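Local atomic coordinates of phosphoserine phosphatase RsbX (Bacillus subtilis, PDB entry 3W43), a protein that dephosphorylates RsbS and acts as a negative regulator of the stress sigma factor sigma-B. Residues 8-13 / 31-36; 42-47 / 87-92; 108-113 / 151-156. One frame throughout, in Å; residues are numbered along the deposited sequence.

Contact 1: 8-13 / 31-36; sequences EHIQTL and MKADDK
Segments 8-13 and 31-36 run in nearly opposite directions, 158° apart end to end, yet I10 and A33, whose CA atoms lie 7.8 Å apart, are too distant for backbone pairing. Strand 10-17 belongs to one sheet of the PPM-type beta sandwich and strand 27-33 to the edge of the other, so the contact is made by side chains and, near H9, by the backbone carbonyls of D34 and D35. Inside, T12 and M31 meet tip to tip: the bend at the last torsion of M31 (chi3 62°) turns the methyl CE to within 3.4 Å of T12 OG1, while SD lies near T12 CG2. One step along, the branch methyl CG2 of I10 rests on CB of A33 at 4.0 Å, and L38 of the adjoining strand packs against I10, A33 and M31 alike. Toward the surface the contact turns polar. H9 NE2 donates to D35 OD1 over 3.0 Å; the carboxylate oxygen lies close to the imidazole plane, but the ring meets the carboxylate from above its plane. E8 CB sits over one face of the ring, and H9 also stacks with F97. A water donates to both D35 OD1 and E8 OE1. Two acidic groups thus share one proton-donating water beside an imidazole, a setting that probably eases their mutual repulsion and could favour a protonated H9.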
ATOM      1  N   GLU A   8       5.091  17.737   8.523  1.00 11.38           N
ATOM      2  CA  GLU A   8       3.944  18.629   8.671  1.00 12.25           C
ATOM      3  C   GLU A   8       2.674  18.053   8.067  1.00 11.72           C
ATOM      4  O   GLU A   8       1.579  18.334   8.546  1.00 12.92           O
ATOM      5  CB  GLU A   8       4.190  20.007   8.046  1.00 13.40           C
ATOM      6  CG  GLU A   8       3.008  20.980   8.262  1.00 17.20           C
ATOM      7  CD  GLU A   8       3.168  22.326   7.587  1.00 22.13           C
ATOM      8  OE1 GLU A   8       4.310  22.699   7.252  1.00 24.11           O
ATOM      9  OE2 GLU A   8       2.140  23.024   7.404  1.00 25.10           O
ATOM     10  N   HIS A   9       2.833  17.251   7.018  1.00 10.76           N
ATOM     11  CA  HIS A   9       1.725  16.879   6.138  1.00  9.97           C
ATOM     12  C   HIS A   9       1.135  15.502   6.405  1.00  9.05           C
ATOM     13  O   HIS A   9      -0.004  15.245   6.002  1.00  9.39           O
ATOM     14  CB  HIS A   9       2.152  16.988   4.671  1.00 10.70           C
ATOM     15  CG  HIS A   9       2.856  18.265   4.352  1.00 12.65           C
ATOM     16  ND1 HIS A   9       2.266  19.497   4.517  1.00 15.33           N
ATOM     17  CD2 HIS A   9       4.114  18.502   3.913  1.00 15.27           C
ATOM     18  CE1 HIS A   9       3.124  20.442   4.182  1.00 16.95           C
ATOM     19  NE2 HIS A   9       4.256  19.866   3.817  1.00 16.66           N
ATOM     20  N   ILE A  10       1.900  14.614   7.043  1.00  8.84           N
ATOM     21  CA  ILE A  10       1.449  13.236   7.205  1.00  8.61           C
ATOM     22  C   ILE A  10       2.205  12.582   8.361  1.00  8.58           C
ATOM     23  O   ILE A  10       3.378  12.878   8.608  1.00  9.34           O
ATOM     24  CB  ILE A  10       1.648  12.412   5.888  1.00  8.72           C
ATOM     25  CG1 ILE A  10       0.831  11.121   5.921  1.00  9.01           C
ATOM     26  CG2 ILE A  10       3.142  12.148   5.587  1.00 10.22           C
ATOM     27  CD1 ILE A  10       0.918  10.324   4.628  1.00  8.92           C
ATOM     28  N   GLN A  11       1.513  11.698   9.069  1.00  7.82           N
ATOM     29  CA  GLN A  11       2.131  10.767   9.999  1.00  7.97           C
ATOM     30  C   GLN A  11       1.822   9.363   9.499  1.00  6.97           C
ATOM     31  O   GLN A  11       0.674   9.068   9.157  1.00  7.22           O
ATOM     32  CB  GLN A  11       1.572  10.972  11.401  1.00  9.22           C
ATOM     33  CG  GLN A  11       2.202  10.109  12.460  1.00 11.58           C
ATOM     34  CD  GLN A  11       1.691  10.432  13.848  1.00 14.06           C
ATOM     35  OE1 GLN A  11       0.560  10.108  14.196  1.00 17.05           O
ATOM     36  NE2 GLN A  11       2.527  11.050  14.655  1.00 13.68           N
ATOM     37  N   THR A  12       2.841   8.512   9.455  1.00  7.15           N
ATOM     38  CA  THR A  12       2.677   7.173   8.927  1.00  6.83           C
ATOM     39  C   THR A  12       3.204   6.104   9.869  1.00  7.14           C
ATOM     40  O   THR A  12       4.084   6.336  10.700  1.00  7.29           O
ATOM     41  CB  THR A  12       3.379   6.999   7.560  1.00  7.52           C
ATOM     42  OG1 THR A  12       4.775   7.271   7.704  1.00  8.33           O
ATOM     43  CG2 THR A  12       2.801   7.923   6.513  1.00  8.61           C
ATOM     44  N   LEU A  13       2.661   4.909   9.699  1.00  6.61           N
ATOM     45  CA  LEU A  13       3.140   3.710  10.370  1.00  6.60           C
ATOM     46  C   LEU A  13       3.111   2.566   9.366  1.00  6.44           C
ATOM     47  O   LEU A  13       2.075   2.296   8.753  1.00  7.06           O
ATOM     48  CB  LEU A  13       2.262   3.397  11.592  1.00  6.98           C
ATOM     49  CG  LEU A  13       2.685   2.224  12.495  1.00  7.93           C
ATOM     50  CD1 LEU A  13       2.184   2.424  13.930  1.00 10.26           C
ATOM     51  CD2 LEU A  13       2.226   0.872  11.960  1.00  9.06           C
ATOM     52  N   MET A  31       8.166   3.775   0.562  1.00  8.20           N
ATOM     53  CA  MET A  31       7.488   5.015   0.894  1.00  9.19           C
ATOM     54  C   MET A  31       8.473   6.149   1.104  1.00  9.26           C
ATOM     55  O   MET A  31       9.533   5.961   1.708  1.00 10.10           O
ATOM     56  CB  MET A  31       6.612   4.820   2.130  1.00 10.34           C
ATOM     57  CG  MET A  31       5.789   6.043   2.463  1.00 10.98           C
ATOM     58  SD  MET A  31       4.454   5.736   3.616  1.00 12.65           S
ATOM     59  CE  MET A  31       5.378   5.222   5.042  1.00 13.77           C
ATOM     60  N   LYS A  32       8.124   7.325   0.596  1.00  9.55           N
ATOM     61  CA  LYS A  32       8.928   8.522   0.799  1.00 10.26           C
ATOM     62  C   LYS A  32       7.970   9.686   0.915  1.00  9.93           C
ATOM     63  O   LYS A  32       7.165   9.919   0.019  1.00  9.95           O
ATOM     64  CB  LYS A  32       9.881   8.738  -0.389  1.00 11.48           C
ATOM     65  CG  LYS A  32      10.772   9.984  -0.336  1.00 14.71           C
ATOM     66  CD  LYS A  32      11.642  10.115  -1.604  1.00 19.44           C
ATOM     67  CE  LYS A  32      10.845  10.588  -2.831  1.00 22.22           C
ATOM     68  NZ  LYS A  32      11.649  10.677  -4.107  1.00 24.14           N
ATOM     69  N   ALA A  33       8.076  10.414   2.025  1.00 10.23           N
ATOM     70  CA  ALA A  33       7.296  11.622   2.253  1.00 11.23           C
ATOM     71  C   ALA A  33       8.280  12.772   2.406  1.00 11.74           C
ATOM     72  O   ALA A  33       9.234  12.684   3.186  1.00 13.97           O
ATOM     73  CB  ALA A  33       6.454  11.492   3.518  1.00 12.32           C
ATOM     74  N   ASP A  34       8.066  13.839   1.660  1.00 11.93           N
ATOM     75  CA  ASP A  34       8.899  15.023   1.806  1.00 12.51           C
ATOM     76  C   ASP A  34       7.991  16.232   1.970  1.00 12.56           C
ATOM     77  O   ASP A  34       6.818  16.072   2.291  1.00 12.05           O
ATOM     78  CB  ASP A  34       9.901  15.152   0.647  1.00 13.85           C
ATOM     79  CG  ASP A  34       9.246  15.170  -0.713  1.00 15.11           C
ATOM     80  OD1 ASP A  34       8.176  15.789  -0.882  1.00 15.43           O
ATOM     81  OD2 ASP A  34       9.820  14.560  -1.635  1.00 20.96           O
ATOM     82  N   ASP A  35       8.520  17.440   1.781  1.00 14.18           N
ATOM     83  CA  ASP A  35       7.706  18.634   1.999  1.00 15.17           C
ATOM     84  C   ASP A  35       6.581  18.802   0.992  1.00 15.64           C
ATOM     85  O   ASP A  35       5.632  19.551   1.233  1.00 16.63           O
ATOM     86  CB  ASP A  35       8.552  19.910   2.027  1.00 16.23           C
ATOM     87  CG  ASP A  35       7.758  21.111   2.531  1.00 18.59           C
ATOM     88  OD1 ASP A  35       7.085  20.977   3.580  1.00 20.88           O
ATOM     89  OD2 ASP A  35       7.770  22.180   1.876  1.00 22.44           O
ATOM     90  N   LYS A  36       6.688  18.111  -0.135  1.00 15.69           N
ATOM     91  CA  LYS A  36       5.773  18.336  -1.238  1.00 16.31           C
ATOM     92  C   LYS A  36       4.837  17.166  -1.512  1.00 14.47           C
ATOM     93  O   LYS A  36       3.662  17.367  -1.858  1.00 13.94           O
ATOM     94  CB  LYS A  36       6.563  18.664  -2.511  1.00 18.08           C
ATOM     95  CG  LYS A  36       7.064  20.113  -2.609  1.00 22.75           C
ATOM     96  CD  LYS A  36       8.246  20.432  -1.679  1.00 29.59           C
ATOM     97  CE  LYS A  36       9.567  19.868  -2.196  1.00 33.64           C
ATOM     98  NZ  LYS A  36      10.716  20.242  -1.319  1.00 35.59           N
TER
HETATM   99  O   HOH W   1       6.436  23.154   4.870  1.00 27.49           O

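Contact 2: 42-47 / 87-92; sequences VADGLG and GATASI. With MN (manganese (II) ion), chain C; MN (manganese (II) ion), chain B.
Antiparallel pairing of strand 42-45 with strand 88-92 (170° between directions) builds the middle of one sheet of the PPM-type phosphatase sandwich and brings its metal-binding aspartate to the end of that sheet. The tight part is backbone to backbone. V42 with S91 and D44 with T89 are hydrogen-bonded pairs, and the ladder is prolonged past the strand end by an almost straight bond, 175° at the hydrogen, from L46 N to G87 O. Between them fall the non-hydrogen-bonded pairs A43 with A90 and G45 with A88. Small residues probably help the chains come close here: A43 CB and A90 CB touch at 4.0 Å, and A88 CB lies 3.8 Å from G45 CA. I59 and S56 of helix 49-66 pack on this alanine face. The opposite face carries V42, D44, T89 and S91; the hydroxyl of S91 bonds to Y104 and S106.

On the side facing D44 and past G45 the contact gives way to metal and water. L46 lays its CD1 methyl alongside the G87 peptide, 3.7 Å from A88 N. D44 stretches its carboxylate away from the backbone N (chi1 179°), off the face it shares with T89, and bridges two manganese ions. The chain C ion is completed by the carbonyl oxygens of G45 and G47 and three waters, so half of its six ligands are solvent. The chain B ion also binds D156 and D189, and a water ligand joins the two metals, as in other binuclear PPM phosphatases. T89 OG1 rests against D44 CB at 3.3 Å and is linked to a further water. The D44 carboxylate is divided cleanly between the metals: OD1 lies 2.1 Å from the chain C manganese, and OD2 lies 2.2 Å from the chain B manganese.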
ATOM      1  N   VAL A  42       2.868  -0.718  -2.159  1.00  7.16           N
ATOM      2  CA  VAL A  42       2.900  -1.989  -1.449  1.00  6.88           C
ATOM      3  C   VAL A  42       2.697  -3.077  -2.491  1.00  6.57           C
ATOM      4  O   VAL A  42       1.783  -2.973  -3.311  1.00  7.60           O
ATOM      5  CB  VAL A  42       1.783  -2.045  -0.370  1.00  6.69           C
ATOM      6  CG1 VAL A  42       1.752  -3.389   0.307  1.00  9.05           C
ATOM      7  CG2 VAL A  42       1.964  -0.934   0.661  1.00  7.74           C
ATOM      8  N   ALA A  43       3.541  -4.107  -2.456  1.00  6.51           N
ATOM      9  CA  ALA A  43       3.487  -5.192  -3.427  1.00  7.32           C
ATOM     10  C   ALA A  43       3.555  -6.547  -2.744  1.00  7.25           C
ATOM     11  O   ALA A  43       4.269  -6.728  -1.765  1.00  8.44           O
ATOM     12  CB  ALA A  43       4.619  -5.061  -4.428  1.00  8.71           C
ATOM     13  N   ASP A  44       2.787  -7.495  -3.265  1.00  7.52           N
ATOM     14  CA  ASP A  44       2.741  -8.851  -2.749  1.00  7.99           C
ATOM     15  C   ASP A  44       3.196  -9.794  -3.868  1.00  8.16           C
ATOM     16  O   ASP A  44       2.480 -10.003  -4.833  1.00  8.59           O
ATOM     17  CB  ASP A  44       1.303  -9.141  -2.304  1.00  8.39           C
ATOM     18  CG  ASP A  44       1.129 -10.554  -1.762  1.00  8.25           C
ATOM     19  OD1 ASP A  44       2.100 -11.338  -1.823  1.00  9.41           O
ATOM     20  OD2 ASP A  44       0.030 -10.878  -1.260  1.00  8.26           O
ATOM     21  N   GLY A  45       4.422 -10.300  -3.763  1.00  8.43           N
ATOM     22  CA  GLY A  45       4.942 -11.214  -4.771  1.00  8.60           C
ATOM     23  C   GLY A  45       4.191 -12.526  -4.696  1.00  8.46           C
ATOM     24  O   GLY A  45       3.828 -12.973  -3.616  1.00  8.85           O
ATOM     25  N   LEU A  46       3.932 -13.136  -5.839  1.00  9.03           N
ATOM     26  CA  LEU A  46       3.213 -14.407  -5.840  1.00  9.74           C
ATOM     27  C   LEU A  46       3.929 -15.449  -4.988  1.00  9.78           C
ATOM     28  O   LEU A  46       5.149 -15.583  -5.043  1.00 10.29           O
ATOM     29  CB  LEU A  46       3.001 -14.913  -7.261  1.00 10.41           C
ATOM     30  CG  LEU A  46       1.675 -14.491  -7.889  1.00 11.99           C
ATOM     31  CD1 LEU A  46       1.439 -12.990  -7.950  1.00 13.20           C
ATOM     32  CD2 LEU A  46       1.564 -15.122  -9.270  1.00 12.00           C
ATOM     33  N   GLY A  47       3.153 -16.174  -4.187  1.00  9.92           N
ATOM     34  CA  GLY A  47       3.708 -17.116  -3.226  1.00 10.13           C
ATOM     35  C   GLY A  47       4.263 -16.385  -2.026  1.00  9.92           C
ATOM     36  O   GLY A  47       3.736 -15.346  -1.598  1.00 10.69           O
ATOM     37  N   GLY A  87       5.899 -12.691 -10.592  1.00 12.26           N
ATOM     38  CA  GLY A  87       4.872 -11.664 -10.674  1.00 11.67           C
ATOM     39  C   GLY A  87       4.402 -11.224  -9.305  1.00 10.09           C
ATOM     40  O   GLY A  87       4.809 -11.793  -8.290  1.00 10.81           O
ATOM     41  N   ALA A  88       3.539 -10.213  -9.272  1.00 10.09           N
ATOM     42  CA  ALA A  88       3.115  -9.635  -8.001  1.00  9.16           C
ATOM     43  C   ALA A  88       1.810  -8.896  -8.165  1.00  9.20           C
ATOM     44  O   ALA A  88       1.475  -8.467  -9.263  1.00  9.82           O
ATOM     45  CB  ALA A  88       4.182  -8.660  -7.483  1.00  9.59           C
ATOM     46  N   THR A  89       1.096  -8.724  -7.057  1.00  8.64           N
ATOM     47  CA  THR A  89       0.004  -7.757  -6.989  1.00  8.02           C
ATOM     48  C   THR A  89       0.559  -6.476  -6.342  1.00  7.58           C
ATOM     49  O   THR A  89       1.546  -6.539  -5.597  1.00  7.99           O
ATOM     50  CB  THR A  89      -1.177  -8.335  -6.201  1.00  8.32           C
ATOM     51  OG1 THR A  89      -0.730  -8.701  -4.891  1.00  9.15           O
ATOM     52  CG2 THR A  89      -1.726  -9.578  -6.915  1.00  9.23           C
ATOM     53  N   ALA A  90      -0.034  -5.320  -6.639  1.00  7.67           N
ATOM     54  CA  ALA A  90       0.545  -4.077  -6.137  1.00  8.14           C
ATOM     55  C   ALA A  90      -0.411  -2.915  -6.159  1.00  7.96           C
ATOM     56  O   ALA A  90      -1.292  -2.831  -7.011  1.00  9.06           O
ATOM     57  CB  ALA A  90       1.794  -3.699  -6.936  1.00  8.70           C
ATOM     58  N   SER A  91      -0.175  -1.985  -5.234  1.00  7.95           N
ATOM     59  CA  SER A  91      -0.853  -0.698  -5.193  1.00  8.57           C
ATOM     60  C   SER A  91       0.166   0.423  -5.139  1.00  8.13           C
ATOM     61  O   SER A  91       1.155   0.332  -4.412  1.00  8.42           O
ATOM     62  CB  SER A  91      -1.713  -0.610  -3.947  1.00 10.32           C
ATOM     63  OG  SER A  91      -2.789  -1.508  -4.030  1.00 12.82           O
ATOM     64  N   ILE A  92      -0.110   1.489  -5.888  1.00  8.02           N
ATOM     65  CA  ILE A  92       0.725   2.681  -5.886  0.50  8.67           C
ATOM     66  C   ILE A  92      -0.143   3.899  -5.622  1.00  8.13           C
ATOM     67  O   ILE A  92      -1.165   4.129  -6.297  1.00  8.89           O
ATOM     68  CB  ILE A  92       1.509   2.856  -7.204  0.50  9.50           C
ATOM     69  CG1 ILE A  92       2.279   1.577  -7.541  0.50  9.47           C
ATOM     70  CG2 ILE A  92       2.471   4.046  -7.105  0.50 11.26           C
ATOM     71  CD1 ILE A  92       3.031   1.660  -8.835  0.50 10.24           C
TER
HETATM   72 MN    MN C 202       2.743 -13.353  -1.683  0.80  9.70          MN
HETATM   73 MN    MN B 201      -0.305 -12.439   0.225  1.00  9.11          MN
HETATM   74  O   HOH W   2      -2.363 -10.795  -3.762  1.00 13.63           O
HETATM   75  O   HOH W   3       1.369 -13.829  -0.089  1.00 12.03           O
HETATM   76  O   HOH W   4      -1.362 -13.702  -1.291  1.00 11.50           O
HETATM   77  O   HOH W   5       0.783 -11.100   1.561  1.00  9.00           O
HETATM   78  O   HOH W   6       3.999 -12.356  -0.138  1.00  8.87           O
HETATM   79  O   HOH W   7       0.879 -13.847  -2.947  1.00 11.97           O

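Contact 3: 108-113 / 151-156; sequences GNVRFI and FIIHTD. With MN (manganese (II) ion), chain B.
Both H154 and R111 owe their meeting to their first torsions: chi1 of 69° sets the H154 ring between its own backbone N and carbonyl carbon, while R111, with CG anti to its carbonyl carbon (chi1 -69°), runs beside it in the same direction. The two residues form a hydrogen-bonded pair in the antiparallel ladder of strands 111-113 and 151-154, part of the second sheet of the PPM-type sandwich. R111 CB lies over one face of the imidazole in a CH-pi contact, 4.1 Å from the centroid, and the guanidinium is turned only 20° from the ring plane. H154 ND1 donates to T155 O over 2.9 Å, a bond that lies in the ring plane and fixes the rotation of the imidazole.

I113 and I152, the next hydrogen-bonded pair, lie side by side on this same face, beneath residues of helix 163-169. On the other face lie F112 and I153, and V110 packs on T89 and S91 of the neighbouring sheet. F112 CD1 meets I153 CG1 at 3.6 Å and its CE1 meets F151 CB, while V110 CG1 touches I153 CG2. L93 packs against F112 and F151, and V42 against I153.

Around N109, the centre of an inverse gamma turn, the ladder gives way to a direct contact of N109 ND2 with D156 CB, 3.5 Å, and to waters. One accepts from D156 N and probably donates to N109 O; a second donates to both N109 O and H154 O. A third accepts from N109 ND2 and donates to D156 OD2. That oxygen also accepts a bond from a water ligand of the chain B manganese, so the carboxylate holds the ion directly and through solvent: D156 OD1 coordinates the chain B manganese at 2.1 Å.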
ATOM      1  N   GLY A 108      -4.623  -6.452  -8.456  1.00 10.54           N
ATOM      2  CA  GLY A 108      -4.623  -7.587  -7.551  1.00 10.90           C
ATOM      3  C   GLY A 108      -5.094  -7.232  -6.153  1.00  9.84           C
ATOM      4  O   GLY A 108      -5.475  -6.085  -5.873  1.00 10.99           O
ATOM      5  N   ASN A 109      -5.040  -8.205  -5.252  1.00 10.63           N
ATOM      6  CA  ASN A 109      -5.652  -8.046  -3.933  1.00 10.82           C
ATOM      7  C   ASN A 109      -4.751  -7.332  -2.914  1.00  9.52           C
ATOM      8  O   ASN A 109      -4.420  -7.871  -1.854  1.00 10.25           O
ATOM      9  CB  ASN A 109      -6.120  -9.396  -3.374  1.00 11.94           C
ATOM     10  CG  ASN A 109      -7.091  -9.254  -2.197  1.00 14.00           C
ATOM     11  OD1 ASN A 109      -7.640  -8.178  -1.952  1.00 16.69           O
ATOM     12  ND2 ASN A 109      -7.317 -10.352  -1.478  1.00 16.07           N
ATOM     13  N   VAL A 110      -4.338  -6.118  -3.260  1.00  8.96           N
ATOM     14  CA  VAL A 110      -3.752  -5.181  -2.318  1.00  8.55           C
ATOM     15  C   VAL A 110      -4.811  -4.085  -2.219  1.00  8.51           C
ATOM     16  O   VAL A 110      -5.259  -3.549  -3.244  1.00 10.43           O
ATOM     17  CB  VAL A 110      -2.397  -4.630  -2.823  1.00  8.45           C
ATOM     18  CG1 VAL A 110      -1.788  -3.686  -1.794  1.00  9.46           C
ATOM     19  CG2 VAL A 110      -1.403  -5.775  -3.111  1.00  9.45           C
ATOM     20  N   ARG A 111      -5.229  -3.772  -0.995  1.00  7.56           N
ATOM     21  CA  ARG A 111      -6.385  -2.903  -0.759  1.00  8.43           C
ATOM     22  C   ARG A 111      -6.003  -1.547  -0.219  1.00  7.63           C
ATOM     23  O   ARG A 111      -5.066  -1.434   0.561  1.00  7.87           O
ATOM     24  CB  ARG A 111      -7.369  -3.586   0.193  1.00  9.39           C
ATOM     25  CG  ARG A 111      -8.043  -4.782  -0.431  1.00 11.83           C
ATOM     26  CD  ARG A 111      -8.899  -5.535   0.555  1.00 15.14           C
ATOM     27  NE  ARG A 111      -9.458  -6.736  -0.050  1.00 17.64           N
ATOM     28  CZ  ARG A 111     -10.665  -6.831  -0.603  1.00 18.03           C
ATOM     29  NH1 ARG A 111     -11.491  -5.789  -0.646  1.00 19.11           N
ATOM     30  NH2 ARG A 111     -11.048  -7.989  -1.122  1.00 20.41           N
ATOM     31  N   PHE A 112      -6.748  -0.542  -0.656  1.00  7.71           N
ATOM     32  CA  PHE A 112      -6.600   0.841  -0.206  1.00  7.69           C
ATOM     33  C   PHE A 112      -7.936   1.329   0.307  1.00  7.17           C
ATOM     34  O   PHE A 112      -8.957   1.198  -0.381  1.00  8.03           O
ATOM     35  CB  PHE A 112      -6.149   1.690  -1.395  1.00  8.46           C
ATOM     36  CG  PHE A 112      -6.153   3.196  -1.178  1.00  8.22           C
ATOM     37  CD1 PHE A 112      -5.428   3.802  -0.146  1.00  9.28           C
ATOM     38  CD2 PHE A 112      -6.828   4.010  -2.087  1.00  9.32           C
ATOM     39  CE1 PHE A 112      -5.409   5.194  -0.016  1.00  9.25           C
ATOM     40  CE2 PHE A 112      -6.809   5.377  -1.964  1.00  9.62           C
ATOM     41  CZ  PHE A 112      -6.106   5.975  -0.932  1.00  9.44           C
ATOM     42  N   ILE A 113      -7.932   1.905   1.502  1.00  6.93           N
ATOM     43  CA  ILE A 113      -9.144   2.479   2.076  1.00  7.78           C
ATOM     44  C   ILE A 113      -8.773   3.850   2.615  1.00  7.28           C
ATOM     45  O   ILE A 113      -7.852   3.968   3.436  1.00  7.62           O
ATOM     46  CB  ILE A 113      -9.727   1.602   3.208  1.00  8.32           C
ATOM     47  CG1 ILE A 113     -10.036   0.178   2.710  1.00  9.54           C
ATOM     48  CG2 ILE A 113     -10.968   2.257   3.812  1.00 10.03           C
ATOM     49  CD1 ILE A 113      -8.907  -0.829   2.894  1.00 10.45           C
ATOM     50  N   PHE A 151      -5.748   6.805   5.917  1.00  7.81           N
ATOM     51  CA  PHE A 151      -5.835   5.695   4.993  1.00  7.13           C
ATOM     52  C   PHE A 151      -5.033   4.503   5.464  1.00  6.24           C
ATOM     53  O   PHE A 151      -4.135   4.625   6.310  1.00  6.58           O
ATOM     54  CB  PHE A 151      -5.403   6.110   3.576  1.00  8.13           C
ATOM     55  CG  PHE A 151      -3.942   6.449   3.449  1.00  7.33           C
ATOM     56  CD1 PHE A 151      -2.991   5.456   3.246  1.00  8.24           C
ATOM     57  CD2 PHE A 151      -3.516   7.774   3.543  1.00  8.47           C
ATOM     58  CE1 PHE A 151      -1.631   5.776   3.152  1.00  8.88           C
ATOM     59  CE2 PHE A 151      -2.170   8.091   3.440  1.00  9.62           C
ATOM     60  CZ  PHE A 151      -1.229   7.094   3.242  1.00  9.38           C
ATOM     61  N   ILE A 152      -5.349   3.352   4.876  1.00  5.91           N
ATOM     62  CA  ILE A 152      -4.514   2.170   4.960  1.00  5.97           C
ATOM     63  C   ILE A 152      -4.340   1.570   3.562  1.00  5.51           C
ATOM     64  O   ILE A 152      -5.278   1.597   2.749  1.00  6.75           O
ATOM     65  CB  ILE A 152      -5.112   1.130   5.960  1.00  6.38           C
ATOM     66  CG1 ILE A 152      -4.117  -0.001   6.250  1.00  7.35           C
ATOM     67  CG2 ILE A 152      -6.466   0.592   5.475  1.00  8.49           C
ATOM     68  CD1 ILE A 152      -4.555  -0.931   7.380  1.00  9.52           C
ATOM     69  N   ILE A 153      -3.137   1.055   3.306  1.00  5.73           N
ATOM     70  CA  ILE A 153      -2.925   0.151   2.188  1.00  6.05           C
ATOM     71  C   ILE A 153      -2.428  -1.155   2.794  1.00  5.49           C
ATOM     72  O   ILE A 153      -1.509  -1.143   3.619  1.00  6.17           O
ATOM     73  CB  ILE A 153      -1.875   0.680   1.180  1.00  6.32           C
ATOM     74  CG1 ILE A 153      -2.337   1.992   0.552  1.00  8.92           C
ATOM     75  CG2 ILE A 153      -1.610  -0.350   0.082  1.00  7.82           C
ATOM     76  CD1 ILE A 153      -1.269   2.681  -0.290  1.00 11.97           C
ATOM     77  N   HIS A 154      -2.997  -2.289   2.406  1.00  5.75           N
ATOM     78  CA  HIS A 154      -2.592  -3.549   3.016  1.00  6.28           C
ATOM     79  C   HIS A 154      -2.611  -4.717   2.068  1.00  6.04           C
ATOM     80  O   HIS A 154      -3.477  -4.806   1.174  1.00  6.54           O
ATOM     81  CB  HIS A 154      -3.409  -3.856   4.284  1.00  6.89           C
ATOM     82  CG  HIS A 154      -4.855  -4.191   4.056  1.00  7.56           C
ATOM     83  ND1 HIS A 154      -5.280  -5.472   3.780  1.00  7.88           N
ATOM     84  CD2 HIS A 154      -5.978  -3.435   4.146  1.00  8.11           C
ATOM     85  CE1 HIS A 154      -6.599  -5.484   3.685  1.00  9.08           C
ATOM     86  NE2 HIS A 154      -7.049  -4.263   3.914  1.00  9.58           N
ATOM     87  N   THR A 155      -1.663  -5.621   2.269  1.00  6.59           N
ATOM     88  CA  THR A 155      -1.705  -6.884   1.548  1.00  6.32           C
ATOM     89  C   THR A 155      -2.757  -7.825   2.114  1.00  6.80           C
ATOM     90  O   THR A 155      -3.330  -7.594   3.188  1.00  6.84           O
ATOM     91  CB  THR A 155      -0.329  -7.575   1.490  1.00  6.61           C
ATOM     92  OG1 THR A 155       0.097  -7.903   2.820  1.00  7.00           O
ATOM     93  CG2 THR A 155       0.693  -6.688   0.805  1.00  7.19           C
ATOM     94  N   ASP A 156      -3.011  -8.889   1.363  1.00  7.19           N
ATOM     95  CA  ASP A 156      -4.061  -9.840   1.689  1.00  8.00           C
ATOM     96  C   ASP A 156      -3.747 -10.713   2.911  1.00  8.70           C
ATOM     97  O   ASP A 156      -4.597 -11.468   3.354  1.00 10.27           O
ATOM     98  CB  ASP A 156      -4.429 -10.671   0.450  1.00  8.75           C
ATOM     99  CG  ASP A 156      -3.261 -11.470  -0.104  1.00  8.29           C
ATOM    100  OD1 ASP A 156      -2.247 -11.642   0.605  1.00  8.82           O
ATOM    101  OD2 ASP A 156      -3.368 -11.938  -1.265  1.00 10.36           O
TER
HETATM  102 MN    MN B 201      -0.305 -12.439   0.225  1.00  9.11          MN
HETATM  103  O   HOH W   8      -1.822  -8.845  -1.161  1.00  7.59           O
HETATM  104  O   HOH W   9      -5.510  -6.943   0.606  1.00 10.79           O
HETATM  105  O   HOH W  10      -5.776 -12.722  -2.074  1.00 17.34           O
HETATM  106  O   HOH W   4      -1.362 -13.702  -1.291  1.00 11.50           O
HETATM  107  O   HOH W   3       1.369 -13.829  -0.089  1.00 12.03           O
HETATM  108  O   HOH W   5       0.783 -11.100   1.561  1.00  9.00           O

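In the fold
Contacts 2 and 3 are buried, each pairing strands within one of the two sheets, whereas contact 1 is only partly buried and joins an edge strand of one sheet to a strand of the other. Contacts 1 and 2 use consecutive strands, 27-33 and 37-45, but their centres are 22 Å apart. Within the six-stranded sheet that 8-13 and contact 3 share, I10 CD1 meets F151 CE2 at 4.0 Å, whereas V110 packs across to T89 and S91 of contact 2. Chemistry follows place: a histidine-carboxylate pair at the surface of contact 1, ladders and apolar faces in the middle, and metal near the strand ends, where the like-charged D44 and D156 converge on one manganese.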